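Local coordinates for protein T-box transcription factor TBX21 (Mus musculus, PDB 5T1J) that binds specific DNA sequences through its T-box domain, activating Th1 genes such as those for IFN-gamma and CXCR3 and repressing the Th2 and Th17 programs, at residues V16-H21 and P45-T50; H59-V64 and L96-D101; V69-W74 and G85-S90. All blocks are in the same frame, centred on the assembly; numbering follows the deposited sequence.

Contact 1 of 3, residues V16-H21 and P45-T50; sequences VALSNH and PFLSFT
Val-16 lays one of its methyls, CG1, over a face of the Phe-49 ring, 4.0 Å from the ring centroid and displaced toward the rim, a CH-pi contact in which the two side chains lie aslant. Leu-18 meets the same ring from another direction: its CD1 comes to the edge, near the ring plane, 3.6 Å from Phe-49 CD2, the two side chains running at about a right angle. With Phe-49 CG between the backbone N and the carbonyl carbon (chi1 44°), CB stays against Ala-17 and Leu-18 while the ring extends away from 16-21, where Val-16 takes a face and Leu-18 an edge. Leu-18 CD1 also reaches Leu-47 CD1, and Leu-18 and Phe-49 both touch Phe-171, while helix 21-29 adds Trp-24 against Leu-18.

Polar groups gather farther along. The amide of Asn-20 approaches the Phe-46 ring obliquely, with ND2 3.5 Å from Phe-46 O and 3.9 Å from Ser-48 CB. The backbones of 16-18 and 48-50 pair briefly, antiparallel but splayed, through Ala-17 and Thr-50 as the hydrogen-bonded pair. Thr-50 N gives Ala-17 O a nearly straight bond of 3.3 Å (170°), but from well above the carbonyl plane. The return bond, from Ala-17 N to Thr-50 O, is weak, as is that from Ser-19 N to Ser-48 O.

This is the edge of a three-strand sheet of the T-box domain, strand 48-51 also pairing with 114-115. With one straight but long bond and two weak ones, the attachment of 16-18 appears to depend substantially on the apolar grip around Phe-49.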
# COMPACT_ATOMS: atom_id res chain seq x y z
N VAL A 16 2.48 13.10 16.53
CA VAL A 16 3.31 11.93 16.29
C VAL A 16 4.79 12.22 16.57
O VAL A 16 5.51 12.90 15.81
CB VAL A 16 3.16 11.41 14.87
CG1 VAL A 16 4.15 10.28 14.60
CG2 VAL A 16 1.72 10.94 14.63
N ALA A 17 5.22 11.68 17.70
CA ALA A 17 6.58 11.86 18.14
C ALA A 17 7.41 10.70 17.61
O ALA A 17 6.86 9.75 17.06
CB ALA A 17 6.64 11.93 19.67
N LEU A 18 8.73 10.80 17.72
CA LEU A 18 9.62 9.72 17.32
C LEU A 18 10.32 9.06 18.51
O LEU A 18 10.88 9.74 19.37
CB LEU A 18 10.67 10.23 16.34
CG LEU A 18 11.74 9.27 15.82
CD1 LEU A 18 11.13 8.08 15.15
CD2 LEU A 18 12.65 9.98 14.83
N SER A 19 10.31 7.73 18.53
CA SER A 19 11.11 6.97 19.48
C SER A 19 12.34 6.50 18.71
O SER A 19 12.36 6.59 17.47
CB SER A 19 10.34 5.80 20.08
OG SER A 19 11.15 5.09 21.01
N ASN A 20 13.35 6.00 19.42
CA ASN A 20 14.68 5.77 18.84
C ASN A 20 15.26 7.13 18.48
O ASN A 20 16.23 7.23 17.73
CB ASN A 20 14.66 4.93 17.55
CG ASN A 20 14.14 3.53 17.76
OD1 ASN A 20 14.08 3.00 18.88
ND2 ASN A 20 13.81 2.88 16.64
N HIS A 21 14.60 8.16 18.98
CA HIS A 21 14.83 9.54 18.58
C HIS A 21 16.31 9.87 18.61
O HIS A 21 16.87 10.38 17.64
CB HIS A 21 14.04 10.46 19.51
CG HIS A 21 13.96 11.88 19.05
ND1 HIS A 21 14.18 12.25 17.73
CD2 HIS A 21 13.68 13.02 19.71
CE1 HIS A 21 14.03 13.56 17.62
NE2 HIS A 21 13.74 14.05 18.81
N PRO A 45 18.30 2.20 11.91
CA PRO A 45 17.35 1.90 12.98
C PRO A 45 15.91 2.06 12.48
O PRO A 45 15.41 3.18 12.32
CB PRO A 45 17.71 2.93 14.05
CG PRO A 45 18.36 4.09 13.28
CD PRO A 45 18.61 3.64 11.87
N PHE A 46 15.20 0.94 12.34
CA PHE A 46 13.91 0.93 11.67
C PHE A 46 12.88 1.92 12.23
O PHE A 46 12.64 1.98 13.44
CB PHE A 46 13.31 -0.49 11.71
CG PHE A 46 13.48 -1.22 13.03
CD1 PHE A 46 12.90 -0.72 14.19
CD2 PHE A 46 14.12 -2.46 13.07
CE1 PHE A 46 13.01 -1.40 15.40
CE2 PHE A 46 14.22 -3.15 14.28
CZ PHE A 46 13.66 -2.62 15.45
N LEU A 47 12.24 2.66 11.32
CA LEU A 47 11.25 3.67 11.66
C LEU A 47 10.29 3.14 12.72
O LEU A 47 9.60 2.14 12.48
CB LEU A 47 10.48 4.07 10.39
CG LEU A 47 9.69 5.38 10.44
CD1 LEU A 47 10.48 6.40 11.27
CD2 LEU A 47 9.44 5.92 9.03
N SER A 48 10.22 3.81 13.87
CA SER A 48 9.40 3.29 14.98
C SER A 48 9.06 4.36 15.97
O SER A 48 9.95 4.93 16.60
CB SER A 48 10.11 2.16 15.75
OG SER A 48 10.75 1.24 14.89
N PHE A 49 7.79 4.63 16.17
CA PHE A 49 7.48 5.72 17.08
C PHE A 49 6.14 5.69 17.82
O PHE A 49 5.62 4.63 18.16
CB PHE A 49 7.65 7.05 16.33
CG PHE A 49 7.05 7.06 14.94
CD1 PHE A 49 5.70 6.81 14.74
CD2 PHE A 49 7.85 7.41 13.84
CE1 PHE A 49 5.18 6.86 13.46
CE2 PHE A 49 7.33 7.47 12.56
CZ PHE A 49 5.99 7.19 12.37
N THR A 50 5.64 6.89 18.12
CA THR A 50 4.53 7.07 19.04
C THR A 50 3.56 8.10 18.50
O THR A 50 3.96 9.10 17.88
CB THR A 50 5.04 7.45 20.44
OG1 THR A 50 5.67 6.30 21.01
CG2 THR A 50 3.92 7.88 21.37

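Contact 2 of 3, residues H59-V64 and L96-D101; sequences HYRMFV and LYVHPD
Phe-63 and Leu-96 make the closely packed end of this contact. The CD1-CE1 side of the ring lies against the leucine's CG and CD2, several atoms meeting at once, and CD2 approaches obliquely to the ring. Phe-63 and Val-98 are a non-hydrogen-bonded antiparallel pair whose CB atoms meet at 3.9 Å. Backbone bonds close this end: Val-64 N to Tyr-97 O and Tyr-97 N to Val-64 O, both 2.7 Å, make Val-64 and Tyr-97 a hydrogen-bonded antiparallel pair, and His-99 N to Met-62 O adds a third at 3.0 Å. On the side of Val-64 and Tyr-97, Val-64 CG1 only loosely approaches Tyr-97 CB, at 4.3 Å.

Toward the start of 59-64 the strands diverge. There the Arg-61 side chain reaches across to Val-98, its chain extended from CG to NE, Val-98 CG2 meeting the guanidinium at its edge, in plane, 3.4 Å from NH1. His-59 and Tyr-60 have left the partner strand; the second subunit takes over part of this side, its Ser-90 packing on His-59 and its Leu-96 on Arg-61.

Strand 59-70 is flanked by 96-105 and by 142-151, where His-148 stacks on Phe-63. Such a central strand between two antiparallel neighbours belongs to the immunoglobulin-like beta-sandwich of T-box domains, members of the p53-like clan.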
# COMPACT_ATOMS: atom_id res chain seq x y z
N HIS A 59 -11.13 4.62 13.89
CA HIS A 59 -9.93 3.87 13.52
C HIS A 59 -9.29 4.37 12.22
O HIS A 59 -9.92 5.08 11.44
CB HIS A 59 -10.23 2.36 13.41
CG HIS A 59 -11.48 2.03 12.65
ND1 HIS A 59 -12.56 1.40 13.24
CD2 HIS A 59 -11.82 2.22 11.35
CE1 HIS A 59 -13.51 1.23 12.34
NE2 HIS A 59 -13.09 1.71 11.18
N TYR A 60 -8.02 3.99 12.01
CA TYR A 60 -7.17 4.73 11.07
C TYR A 60 -6.16 3.87 10.27
O TYR A 60 -5.79 2.77 10.71
CB TYR A 60 -6.39 5.79 11.84
CG TYR A 60 -7.14 6.54 12.95
CD1 TYR A 60 -7.63 7.82 12.75
CD2 TYR A 60 -7.26 6.00 14.23
CE1 TYR A 60 -8.25 8.52 13.76
CE2 TYR A 60 -7.90 6.70 15.24
CZ TYR A 60 -8.39 7.96 15.00
OH TYR A 60 -9.02 8.65 16.01
N ARG A 61 -5.70 4.37 9.12
CA ARG A 61 -4.70 3.68 8.30
C ARG A 61 -3.25 4.12 8.61
O ARG A 61 -2.94 5.32 8.63
CB ARG A 61 -4.96 3.86 6.80
CG ARG A 61 -5.12 2.51 6.15
CD ARG A 61 -5.47 2.47 4.63
NE ARG A 61 -5.93 1.12 4.21
CZ ARG A 61 -5.29 -0.03 4.46
NH1 ARG A 61 -4.13 -0.04 5.10
NH2 ARG A 61 -5.79 -1.17 4.04
N MET A 62 -2.37 3.16 8.88
CA MET A 62 -0.96 3.49 9.05
C MET A 62 -0.03 2.67 8.18
O MET A 62 0.28 1.49 8.44
CB MET A 62 -0.60 3.36 10.52
CG MET A 62 -0.73 4.68 11.26
SD MET A 62 -0.76 4.47 13.04
CE MET A 62 -0.78 6.18 13.60
N PHE A 63 0.45 3.34 7.14
CA PHE A 63 1.42 2.80 6.25
C PHE A 63 2.55 3.81 6.13
O PHE A 63 2.36 5.02 6.38
CB PHE A 63 0.82 2.51 4.87
CG PHE A 63 0.47 3.75 4.08
CD1 PHE A 63 1.09 4.04 2.87
CD2 PHE A 63 -0.53 4.62 4.52
CE1 PHE A 63 0.74 5.17 2.14
CE2 PHE A 63 -0.88 5.75 3.78
CZ PHE A 63 -0.24 6.02 2.58
N VAL A 64 3.71 3.35 5.69
CA VAL A 64 4.78 4.28 5.54
C VAL A 64 5.24 4.09 4.12
O VAL A 64 5.14 2.99 3.58
CB VAL A 64 5.95 4.02 6.57
CG1 VAL A 64 7.00 3.04 6.01
CG2 VAL A 64 6.64 5.28 6.89
N LEU A 96 4.87 1.53 -1.09
CA LEU A 96 4.22 1.65 0.19
C LEU A 96 4.53 0.44 1.09
O LEU A 96 4.82 -0.65 0.59
CB LEU A 96 2.72 1.87 0.01
CG LEU A 96 2.33 3.33 -0.24
CD1 LEU A 96 3.10 4.00 -1.34
CD2 LEU A 96 0.86 3.42 -0.54
N TYR A 97 4.49 0.68 2.40
CA TYR A 97 4.51 -0.38 3.40
C TYR A 97 3.53 -0.09 4.52
O TYR A 97 3.87 0.70 5.45
CB TYR A 97 5.90 -0.55 4.00
CG TYR A 97 6.05 -1.79 4.85
CD1 TYR A 97 6.55 -2.97 4.31
CD2 TYR A 97 5.69 -1.78 6.21
CE1 TYR A 97 6.70 -4.10 5.09
CE2 TYR A 97 5.83 -2.91 6.99
CZ TYR A 97 6.34 -4.06 6.43
OH TYR A 97 6.49 -5.19 7.19
N VAL A 98 2.37 -0.77 4.44
CA VAL A 98 1.32 -0.77 5.45
C VAL A 98 1.65 -1.70 6.62
O VAL A 98 2.03 -2.85 6.42
CB VAL A 98 -0.10 -1.23 4.80
CG1 VAL A 98 0.07 -2.40 3.86
CG2 VAL A 98 -1.19 -1.57 5.85
N HIS A 99 1.50 -1.18 7.84
CA HIS A 99 1.72 -1.94 9.08
C HIS A 99 1.09 -3.33 9.07
O HIS A 99 -0.08 -3.48 8.65
CB HIS A 99 1.22 -1.10 10.26
CG HIS A 99 1.77 -1.53 11.58
ND1 HIS A 99 2.02 -2.85 11.89
CD2 HIS A 99 2.31 -0.80 12.60
CE1 HIS A 99 2.59 -2.93 13.08
NE2 HIS A 99 2.79 -1.69 13.53
N PRO A 100 1.84 -4.37 9.48
CA PRO A 100 1.17 -5.69 9.49
C PRO A 100 -0.20 -5.75 10.18
O PRO A 100 -1.07 -6.50 9.71
CB PRO A 100 2.17 -6.57 10.25
CG PRO A 100 3.47 -6.00 9.93
CD PRO A 100 3.27 -4.50 9.78
N ASP A 101 -0.40 -4.90 11.19
CA ASP A 101 -1.61 -4.83 12.01
C ASP A 101 -2.44 -3.55 11.77
O ASP A 101 -2.90 -2.91 12.73
CB ASP A 101 -1.21 -4.93 13.48
CG ASP A 101 -0.47 -6.22 13.81
OD1 ASP A 101 0.47 -6.15 14.64
OD2 ASP A 101 -0.80 -7.27 13.21

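Contact 3 of 3, residues V69-W74 and G85-S90; sequences VDQHHW and GKAEGS
Apolar contact between Gln-71 and Ala-87 is the simplest element here: Gln-71 CB lies 3.6 Å from Ala-87 CB. Gln-71 CG, 4.2 Å from that methyl (Ala-87 CB), adds a looser touch, and the chain then bends at chi2 (-52°). Gln-71 is backed by Pro-92 and by Asp-154 of the second subunit.

Ring-to-backbone packing comes next. His-72 turns the CD2-NE2 edge of its imidazole to the peptide between Lys-86 and Ala-87, with Lys-86 C near the ring plane and Ala-87 N 3.4 Å from His-72 CD2. The side chain of His-72 also rests on Gln-83.

The contact lies at the base of a beta hairpin, strands 73-77 and 80-84, between the chain entering it, which turns a corner at Val-69, and the loop leaving it. Segment 85-90 belongs to that loop, which leads on to strand 96-105, and it passes alongside Gln-71, His-72 and His-73; DNA lies about 4 Å away at the nearest atoms.

Polar groups meet without bonding at Glu-88, whose chain is also bent at chi2: OE2 rests on His-73 CB at 3.7 Å, near the plane of the His-73 ring, while OE1 faces Gln-71 O, both acceptors. No hydrogen bond spans the two segments; within 69-74, Gln-71 N donates at 2.8 Å to Asp-70 OD1, which accepts with its anti lone pair, the one away from the other oxygen.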
# COMPACT_ATOMS: atom_id res chain seq x y z
N VAL A 69 14.51 12.01 -2.06
CA VAL A 69 14.83 13.40 -1.69
C VAL A 69 15.37 14.24 -2.82
O VAL A 69 15.05 15.43 -2.90
CB VAL A 69 15.85 13.46 -0.54
CG1 VAL A 69 15.92 14.86 0.08
CG2 VAL A 69 15.49 12.44 0.52
N ASP A 70 16.22 13.67 -3.67
CA ASP A 70 16.41 14.30 -4.98
C ASP A 70 17.02 13.41 -6.06
O ASP A 70 17.70 12.40 -5.80
CB ASP A 70 17.23 15.58 -4.86
CG ASP A 70 16.58 16.74 -5.60
OD1 ASP A 70 16.20 16.56 -6.77
OD2 ASP A 70 16.41 17.82 -5.00
N GLN A 71 16.71 13.82 -7.29
CA GLN A 71 17.01 13.13 -8.55
C GLN A 71 18.39 12.51 -8.67
O GLN A 71 18.58 11.54 -9.43
CB GLN A 71 16.79 14.09 -9.72
CG GLN A 71 15.75 15.21 -9.49
CD GLN A 71 14.37 14.73 -8.99
OE1 GLN A 71 13.97 13.59 -9.23
NE2 GLN A 71 13.65 15.63 -8.33
N HIS A 72 19.38 13.12 -8.02
CA HIS A 72 20.78 12.92 -8.41
C HIS A 72 21.37 11.61 -7.88
O HIS A 72 20.99 11.12 -6.81
CB HIS A 72 21.64 14.10 -7.94
CG HIS A 72 21.56 15.29 -8.85
ND1 HIS A 72 21.53 16.59 -8.38
CD2 HIS A 72 21.49 15.38 -10.19
CE1 HIS A 72 21.46 17.42 -9.40
NE2 HIS A 72 21.43 16.71 -10.51
N HIS A 73 22.29 11.07 -8.66
CA HIS A 73 23.09 9.90 -8.34
C HIS A 73 24.11 10.28 -7.24
O HIS A 73 24.36 11.47 -7.04
CB HIS A 73 23.73 9.43 -9.65
CG HIS A 73 24.30 8.04 -9.63
ND1 HIS A 73 24.99 7.53 -8.55
CD2 HIS A 73 24.30 7.08 -10.57
CE1 HIS A 73 25.39 6.30 -8.83
NE2 HIS A 73 24.98 6.00 -10.05
N TRP A 74 24.69 9.32 -6.51
CA TRP A 74 25.62 9.69 -5.43
C TRP A 74 26.84 8.77 -5.31
O TRP A 74 26.78 7.60 -5.71
CB TRP A 74 24.88 9.71 -4.09
CG TRP A 74 23.95 10.86 -3.96
CD1 TRP A 74 22.72 10.99 -4.52
CD2 TRP A 74 24.19 12.07 -3.24
NE1 TRP A 74 22.16 12.20 -4.18
CE2 TRP A 74 23.05 12.88 -3.39
CE3 TRP A 74 25.26 12.54 -2.47
CZ2 TRP A 74 22.95 14.14 -2.81
CZ3 TRP A 74 25.15 13.79 -1.89
CH2 TRP A 74 24.00 14.58 -2.06
N GLY A 85 26.83 12.29 -12.15
CA GLY A 85 26.01 12.35 -13.36
C GLY A 85 25.18 13.62 -13.43
O GLY A 85 25.70 14.73 -13.34
N LYS A 86 23.88 13.42 -13.57
CA LYS A 86 22.84 14.45 -13.51
C LYS A 86 21.52 13.71 -13.46
O LYS A 86 21.50 12.50 -13.63
CB LYS A 86 22.87 15.44 -14.68
CG LYS A 86 23.62 16.73 -14.40
CD LYS A 86 23.65 17.63 -15.61
CE LYS A 86 23.80 19.08 -15.17
NZ LYS A 86 24.43 19.91 -16.23
N ALA A 87 20.43 14.44 -13.23
CA ALA A 87 19.12 13.86 -12.94
C ALA A 87 18.69 12.73 -13.89
O ALA A 87 18.94 12.80 -15.10
CB ALA A 87 18.08 14.97 -12.94
N GLU A 88 18.03 11.71 -13.35
CA GLU A 88 17.56 10.55 -14.11
C GLU A 88 16.22 10.08 -13.55
O GLU A 88 15.20 10.12 -14.24
CB GLU A 88 18.53 9.36 -14.05
CG GLU A 88 20.01 9.63 -14.24
CD GLU A 88 20.75 9.74 -12.91
OE1 GLU A 88 20.08 9.64 -11.85
OE2 GLU A 88 22.00 9.90 -12.91
N GLY A 89 16.26 9.59 -12.31
CA GLY A 89 15.09 9.15 -11.57
C GLY A 89 14.04 8.25 -12.22
O GLY A 89 13.20 8.73 -12.99
N SER A 90 14.07 6.94 -11.92
CA SER A 90 12.95 6.05 -12.27
C SER A 90 11.68 6.56 -11.56
O SER A 90 10.59 6.00 -11.74
CB SER A 90 13.23 4.57 -11.95
OG SER A 90 13.33 4.29 -10.58

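Contact 2 is the buried member of the set, contact 1 is partly buried, and contact 3 lies on the surface. Contacts 2 and 3 share strand 59-70: contact 2 joins the end of 59-64 to 96-99, and contact 3, nested within the chain that contact 2 closes, sits at the strand's far end, some 28 Å away between centres. Contact 1 precedes both along the chain and adjoins contact 2, Leu-47 CD2 lying 3.6 Å from Val-64 CG2. The chemistry follows place: well-formed backbone bonds with apolar packing in contact 2, a weaker ladder supported by an aromatic ring in contact 1, and packing without cross-segment hydrogen bonds in contact 3.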